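Side-chain contacts in murein peptide amidase A (Escherichia coli O157:H7, PDB 5HXD), which probably cleaves the gamma-D-glutamyl-diaminopimelate amide bond of murein tripeptide with a single zinc ion, as a member of the M14 metallocarboxypeptidase family: residues Cys61-Leu66 / His73-Cys78; Val154-Pro159 / Ala228-Trp233. One frame throughout, in Å; residues are numbered along the deposited sequence.

Contact 1 (Cys61-Leu66 / His73-Cys78); sequences CALRTL and HHVVLC
Leu63 faces Val75 and Leu77 with the side chain it projects from helix 53-65, and the contact is wholly apolar. Along 73-78, Val75 comes first. Val75 CA lies 8.2 Å from Leu63 CA, the shortest such separation between the segments, and both side chains point into the gap. They meet tip to tip, CD2 of Leu63 against CG1 of Val75 at 3.9 Å. With CG anti to the backbone N (chi1 -179°), the isopropyl end of the leucine is directed toward the strand. Val76 turns away from the helix, as expected from strand alternation. Leu77 then comes back to the helix side, where its CD1 lies 4.3 Å from the same Leu63 CD2. One methyl therefore bridges two residues spaced i, i+2 along the second segment.

Behind Leu63, Thr65 OG1 donates to Cys61 O at 2.7 Å, approaching from above the carbonyl plane with a C=O...OG1 angle of 138°. The next carbonyl, Ala62 O, accepts from both Thr65 N and Leu66 N.

The contact belongs to the beta-alpha-beta unit formed by strand 43-45, helix 53-65 and strand 74-76. Leu59, one turn earlier on the helix, also touches Val75 and Leu77, and Phe32 packs on Leu63. Just past Leu77, Cys78 forms a disulfide with Cys84. Strand 74-76 lies parallel to strand 43-45 as an outermost strand of the mixed sheet within this chain, while the flank of helix 53-65 at Cys61, Ala62 and Thr65 packs against helix 224-230.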
loop_
_atom_site.group_PDB
_atom_site.type_symbol
_atom_site.label_atom_id
_atom_site.label_comp_id
_atom_site.label_asym_id
_atom_site.label_seq_id
_atom_site.Cartn_x
_atom_site.Cartn_y
_atom_site.Cartn_z
ATOM N N CYS A 61 -0.813 11.758 -3.858
ATOM C CA CYS A 61 -0.558 12.450 -5.120
ATOM C C CYS A 61 -1.177 13.831 -5.077
ATOM O O CYS A 61 -0.563 14.815 -5.492
ATOM C CB CYS A 61 -1.112 11.662 -6.309
ATOM S SG CYS A 61 -0.072 10.269 -6.829
ATOM N N ALA A 62 -2.397 13.894 -4.563
ATOM C CA ALA A 62 -3.093 15.153 -4.430
ATOM C C ALA A 62 -2.348 16.068 -3.481
ATOM O O ALA A 62 -2.183 17.237 -3.769
ATOM C CB ALA A 62 -4.489 14.925 -3.955
ATOM N N LEU A 63 -1.880 15.525 -2.364
ATOM C CA LEU A 63 -1.132 16.298 -1.384
ATOM C C LEU A 63 0.177 16.820 -1.966
ATOM O O LEU A 63 0.642 17.893 -1.597
ATOM C CB LEU A 63 -0.874 15.449 -0.144
ATOM C CG LEU A 63 -0.118 16.017 1.057
ATOM C CD1 LEU A 63 -0.778 17.248 1.587
ATOM C CD2 LEU A 63 -0.084 14.974 2.141
ATOM N N ARG A 64 0.749 16.064 -2.897
ATOM C CA ARG A 64 2.029 16.396 -3.538
ATOM C C ARG A 64 1.835 17.243 -4.806
ATOM O O ARG A 64 2.813 17.710 -5.399
ATOM C CB ARG A 64 2.817 15.104 -3.883
ATOM C CG ARG A 64 3.549 14.458 -2.693
ATOM C CD ARG A 64 4.356 13.199 -3.053
ATOM N NE ARG A 64 3.494 12.061 -3.397
ATOM C CZ ARG A 64 3.415 11.503 -4.604
ATOM N NH1 ARG A 64 4.159 11.961 -5.597
ATOM N NH2 ARG A 64 2.585 10.488 -4.814
ATOM N N THR A 65 0.578 17.433 -5.214
ATOM C CA THR A 65 0.237 18.156 -6.446
ATOM C C THR A 65 -0.256 19.571 -6.183
ATOM O O THR A 65 0.376 20.540 -6.601
ATOM C CB THR A 65 -0.851 17.421 -7.244
ATOM O OG1 THR A 65 -0.307 16.208 -7.773
ATOM C CG2 THR A 65 -1.368 18.283 -8.391
ATOM N N LEU A 66 -1.400 19.671 -5.504
ATOM C CA LEU A 66 -2.006 20.944 -5.124
ATOM C C LEU A 66 -0.966 21.877 -4.503
ATOM O O LEU A 66 -0.066 21.426 -3.796
ATOM C CB LEU A 66 -3.174 20.708 -4.156
ATOM C CG LEU A 66 -3.870 21.978 -3.618
ATOM C CD1 LEU A 66 -4.419 22.844 -4.760
ATOM C CD2 LEU A 66 -4.955 21.650 -2.580
ATOM N N HIS A 73 -7.397 21.690 4.781
ATOM C CA HIS A 73 -7.706 20.561 5.662
ATOM C C HIS A 73 -6.497 19.685 6.006
ATOM O O HIS A 73 -5.591 19.525 5.200
ATOM C CB HIS A 73 -8.803 19.696 5.018
ATOM C CG HIS A 73 -9.983 20.485 4.519
ATOM N ND1 HIS A 73 -10.597 21.460 5.270
ATOM C CD2 HIS A 73 -10.662 20.434 3.345
ATOM C CE1 HIS A 73 -11.600 21.981 4.584
ATOM N NE2 HIS A 73 -11.659 21.374 3.410
ATOM N N HIS A 74 -6.505 19.125 7.215
ATOM C CA HIS A 74 -5.467 18.211 7.693
ATOM C C HIS A 74 -5.498 16.855 6.979
ATOM O O HIS A 74 -6.559 16.395 6.549
ATOM C CB HIS A 74 -5.615 17.964 9.199
ATOM C CG HIS A 74 -5.660 19.209 10.028
ATOM N ND1 HIS A 74 -4.604 20.087 10.104
ATOM C CD2 HIS A 74 -6.621 19.705 10.838
ATOM C CE1 HIS A 74 -4.917 21.084 10.911
ATOM N NE2 HIS A 74 -6.137 20.876 11.371
ATOM N N VAL A 75 -4.342 16.197 6.894
ATOM C CA VAL A 75 -4.224 14.957 6.123
ATOM C C VAL A 75 -3.435 13.863 6.839
ATOM O O VAL A 75 -2.325 14.098 7.326
ATOM C CB VAL A 75 -3.562 15.220 4.745
ATOM C CG1 VAL A 75 -3.274 13.900 4.014
ATOM C CG2 VAL A 75 -4.443 16.141 3.892
ATOM N N VAL A 76 -4.043 12.679 6.904
ATOM C CA VAL A 76 -3.370 11.434 7.275
ATOM C C VAL A 76 -3.417 10.428 6.109
ATOM O O VAL A 76 -4.476 9.889 5.782
ATOM C CB VAL A 76 -4.029 10.791 8.519
ATOM C CG1 VAL A 76 -3.481 9.377 8.769
ATOM C CG2 VAL A 76 -3.880 11.694 9.728
ATOM N N LEU A 77 -2.277 10.178 5.476
ATOM C CA LEU A 77 -2.236 9.264 4.329
ATOM C C LEU A 77 -2.467 7.810 4.725
ATOM O O LEU A 77 -3.141 7.072 4.006
ATOM C CB LEU A 77 -0.902 9.376 3.597
ATOM C CG LEU A 77 -0.682 10.692 2.864
ATOM C CD1 LEU A 77 0.713 10.760 2.301
ATOM C CD2 LEU A 77 -1.698 10.791 1.770
ATOM N N CYS A 78 -1.919 7.388 5.861
ATOM C CA CYS A 78 -2.006 5.983 6.222
ATOM C C CYS A 78 -2.217 5.770 7.728
ATOM O O CYS A 78 -1.295 5.911 8.541
ATOM C CB CYS A 78 -0.749 5.256 5.733
ATOM S SG CYS A 78 -0.888 3.480 5.669
#

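Contact 2 (Val154-Pro159 / Ala228-Trp233); sequences VSFHDP and ANLLRW
Val154 CA and Leu230 CA mark the closest backbone approach, 9.6 Å apart: the extended strand 154-157 faces the segment that continues helix 224-230. The helical segment leads into a type I turn from Leu230 to Trp233. Beyond the strand, a cis peptide bond joins Asp158 to Pro159.

Strand 153-157 is an inner strand of the mixed sheet of this M14 alpha/beta fold, and its alternation divides two roles. Val154 and Phe156 point to the helix, whereas His157, a predicted zinc ligand, points to the other side, where its ring meets that of His49. The Phe156 side chain is about 9 Å from the bound zinc ion.

Leu230 carries the contact from the helix side. A chi1 of 179° turns CG away from the backbone N, and the chain extends toward the sheet until CD2 lies 3.6 Å from Phe156 CZ. The methyl arrives at the edge of the phenyl ring, in its plane, nearer CZ than CE2. It therefore meets the outer end of the ring and not a face. The same Leu230 CD2 is more loosely set against Val154 CG1, at 4.4 Å. Trp174 and Leu175 of helix 170-178 also pack on Leu230.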
loop_
_atom_site.group_PDB
_atom_site.type_symbol
_atom_site.label_atom_id
_atom_site.label_comp_id
_atom_site.label_asym_id
_atom_site.label_seq_id
_atom_site.Cartn_x
_atom_site.Cartn_y
_atom_site.Cartn_z
ATOM N N VAL A 154 -13.254 13.084 6.410
ATOM C CA VAL A 154 -13.501 12.175 5.291
ATOM C C VAL A 154 -12.492 11.017 5.326
ATOM O O VAL A 154 -11.275 11.231 5.275
ATOM C CB VAL A 154 -13.416 12.876 3.912
ATOM C CG1 VAL A 154 -13.446 11.838 2.799
ATOM C CG2 VAL A 154 -14.558 13.870 3.729
ATOM N N SER A 155 -13.003 9.795 5.431
ATOM C CA SER A 155 -12.165 8.601 5.485
ATOM C C SER A 155 -12.362 7.738 4.245
ATOM O O SER A 155 -13.444 7.212 4.016
ATOM C CB SER A 155 -12.475 7.795 6.738
ATOM O OG SER A 155 -12.026 6.467 6.590
ATOM N N PHE A 156 -11.309 7.606 3.446
ATOM C CA PHE A 156 -11.357 6.845 2.197
ATOM C C PHE A 156 -11.122 5.345 2.371
ATOM O O PHE A 156 -10.213 4.955 3.096
ATOM C CB PHE A 156 -10.323 7.399 1.229
ATOM C CG PHE A 156 -10.682 8.723 0.689
ATOM C CD1 PHE A 156 -11.389 8.822 -0.485
ATOM C CD2 PHE A 156 -10.347 9.871 1.372
ATOM C CE1 PHE A 156 -11.757 10.044 -0.977
ATOM C CE2 PHE A 156 -10.703 11.098 0.884
ATOM C CZ PHE A 156 -11.410 11.184 -0.297
ATOM N N HIS A 157 -11.943 4.528 1.694
ATOM C CA HIS A 157 -11.783 3.067 1.666
ATOM C C HIS A 157 -11.900 2.439 0.265
ATOM O O HIS A 157 -12.040 3.146 -0.730
ATOM C CB HIS A 157 -12.823 2.403 2.570
ATOM C CG HIS A 157 -12.535 2.530 4.030
ATOM N ND1 HIS A 157 -12.489 3.745 4.679
ATOM C CD2 HIS A 157 -12.302 1.593 4.978
ATOM C CE1 HIS A 157 -12.230 3.552 5.958
ATOM N NE2 HIS A 157 -12.118 2.253 6.168
ATOM N N ASP A 158 -11.857 1.100 0.236
ATOM C CA ASP A 158 -12.102 0.226 -0.933
ATOM C C ASP A 158 -13.092 -0.874 -0.590
ATOM O O ASP A 158 -13.132 -1.319 0.556
ATOM C CB ASP A 158 -10.828 -0.487 -1.396
ATOM C CG ASP A 158 -10.066 0.280 -2.407
ATOM O OD1 ASP A 158 -10.565 1.334 -2.850
ATOM O OD2 ASP A 158 -8.952 -0.176 -2.747
ATOM N N PRO A 159 -13.841 -1.379 -1.588
ATOM C CA PRO A 159 -13.972 -0.905 -2.963
ATOM C C PRO A 159 -15.445 -0.717 -3.319
ATOM O O PRO A 159 -15.856 -1.105 -4.412
ATOM C CB PRO A 159 -13.364 -2.054 -3.759
ATOM C CG PRO A 159 -13.729 -3.317 -2.891
ATOM C CD PRO A 159 -14.224 -2.797 -1.531
ATOM N N ALA A 228 -7.553 16.694 -5.220
ATOM C CA ALA A 228 -6.923 18.007 -5.094
ATOM C C ALA A 228 -7.917 19.101 -4.695
ATOM O O ALA A 228 -7.570 20.022 -3.958
ATOM C CB ALA A 228 -6.241 18.384 -6.401
ATOM N N ASN A 229 -9.141 19.015 -5.199
ATOM C CA ASN A 229 -10.137 20.049 -4.910
ATOM C C ASN A 229 -10.708 19.864 -3.510
ATOM O O ASN A 229 -11.111 20.840 -2.864
ATOM C CB ASN A 229 -11.267 20.054 -5.950
ATOM C CG ASN A 229 -10.799 20.506 -7.320
ATOM O OD1 ASN A 229 -9.832 21.256 -7.444
ATOM N ND2 ASN A 229 -11.482 20.046 -8.358
ATOM N N LEU A 230 -10.714 18.614 -3.043
ATOM C CA LEU A 230 -11.157 18.275 -1.690
ATOM C C LEU A 230 -10.224 18.843 -0.624
ATOM O O LEU A 230 -10.669 19.231 0.462
ATOM C CB LEU A 230 -11.263 16.758 -1.523
ATOM C CG LEU A 230 -11.697 16.305 -0.126
ATOM C CD1 LEU A 230 -13.003 16.993 0.276
ATOM C CD2 LEU A 230 -11.832 14.790 -0.058
ATOM N N LEU A 231 -8.930 18.897 -0.934
ATOM C CA LEU A 231 -7.950 19.486 -0.014
ATOM C C LEU A 231 -8.197 20.988 0.203
ATOM O O LEU A 231 -7.722 21.554 1.182
ATOM C CB LEU A 231 -6.519 19.254 -0.521
ATOM C CG LEU A 231 -6.092 17.787 -0.729
ATOM C CD1 LEU A 231 -4.923 17.659 -1.686
ATOM C CD2 LEU A 231 -5.746 17.117 0.580
ATOM N N ARG A 232 -8.943 21.620 -0.703
ATOM C CA ARG A 232 -9.218 23.059 -0.618
ATOM C C ARG A 232 -10.714 23.376 -0.586
ATOM O O ARG A 232 -11.120 24.468 -0.962
ATOM C CB ARG A 232 -8.573 23.792 -1.804
ATOM C CG ARG A 232 -9.051 23.286 -3.168
ATOM C CD ARG A 232 -8.572 24.162 -4.326
ATOM N NE ARG A 232 -9.243 23.819 -5.583
ATOM C CZ ARG A 232 -9.066 24.470 -6.730
ATOM N NH1 ARG A 232 -8.230 25.496 -6.777
ATOM N NH2 ARG A 232 -9.715 24.095 -7.830
ATOM N N TRP A 233 -11.527 22.419 -0.149
ATOM C CA TRP A 233 -12.976 22.538 -0.233
ATOM C C TRP A 233 -13.543 23.482 0.813
ATOM O O TRP A 233 -13.169 23.417 1.980
ATOM C CB TRP A 233 -13.636 21.168 -0.085
ATOM C CG TRP A 233 -15.168 21.194 -0.091
ATOM C CD1 TRP A 233 -15.980 21.002 -1.171
ATOM C CD2 TRP A 233 -16.053 21.408 1.029
ATOM N NE1 TRP A 233 -17.306 21.087 -0.801
ATOM C CE2 TRP A 233 -17.378 21.334 0.561
ATOM C CE3 TRP A 233 -15.853 21.666 2.401
ATOM C CZ2 TRP A 233 -18.496 21.497 1.376
ATOM C CZ3 TRP A 233 -16.963 21.824 3.222
ATOM C CH2 TRP A 233 -18.265 21.737 2.707
#

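In the fold
Both contacts are buried, lack hydrogen bonds between their segments, and rest on a leucine reaching from a helix to one face of the same mixed sheet. Contact 1 joins close neighbours in sequence at strand 74-76, outermost within this chain and beside the second subunit: Leu86 of that subunit packs on Leu77. Contact 2 brings a C-terminal helix to an inner strand that ends in His157, a predicted zinc ligand; here an aromatic ring edge joins an aliphatic valine, where contact 1 is purely aliphatic. The centres of the two contacts are about 9 Å apart. Ala62 O packs against Leu231 CD1, and a probable hydrogen bond of 2.9 Å from His73 NE2 to Trp233 O adds a polar tie between them.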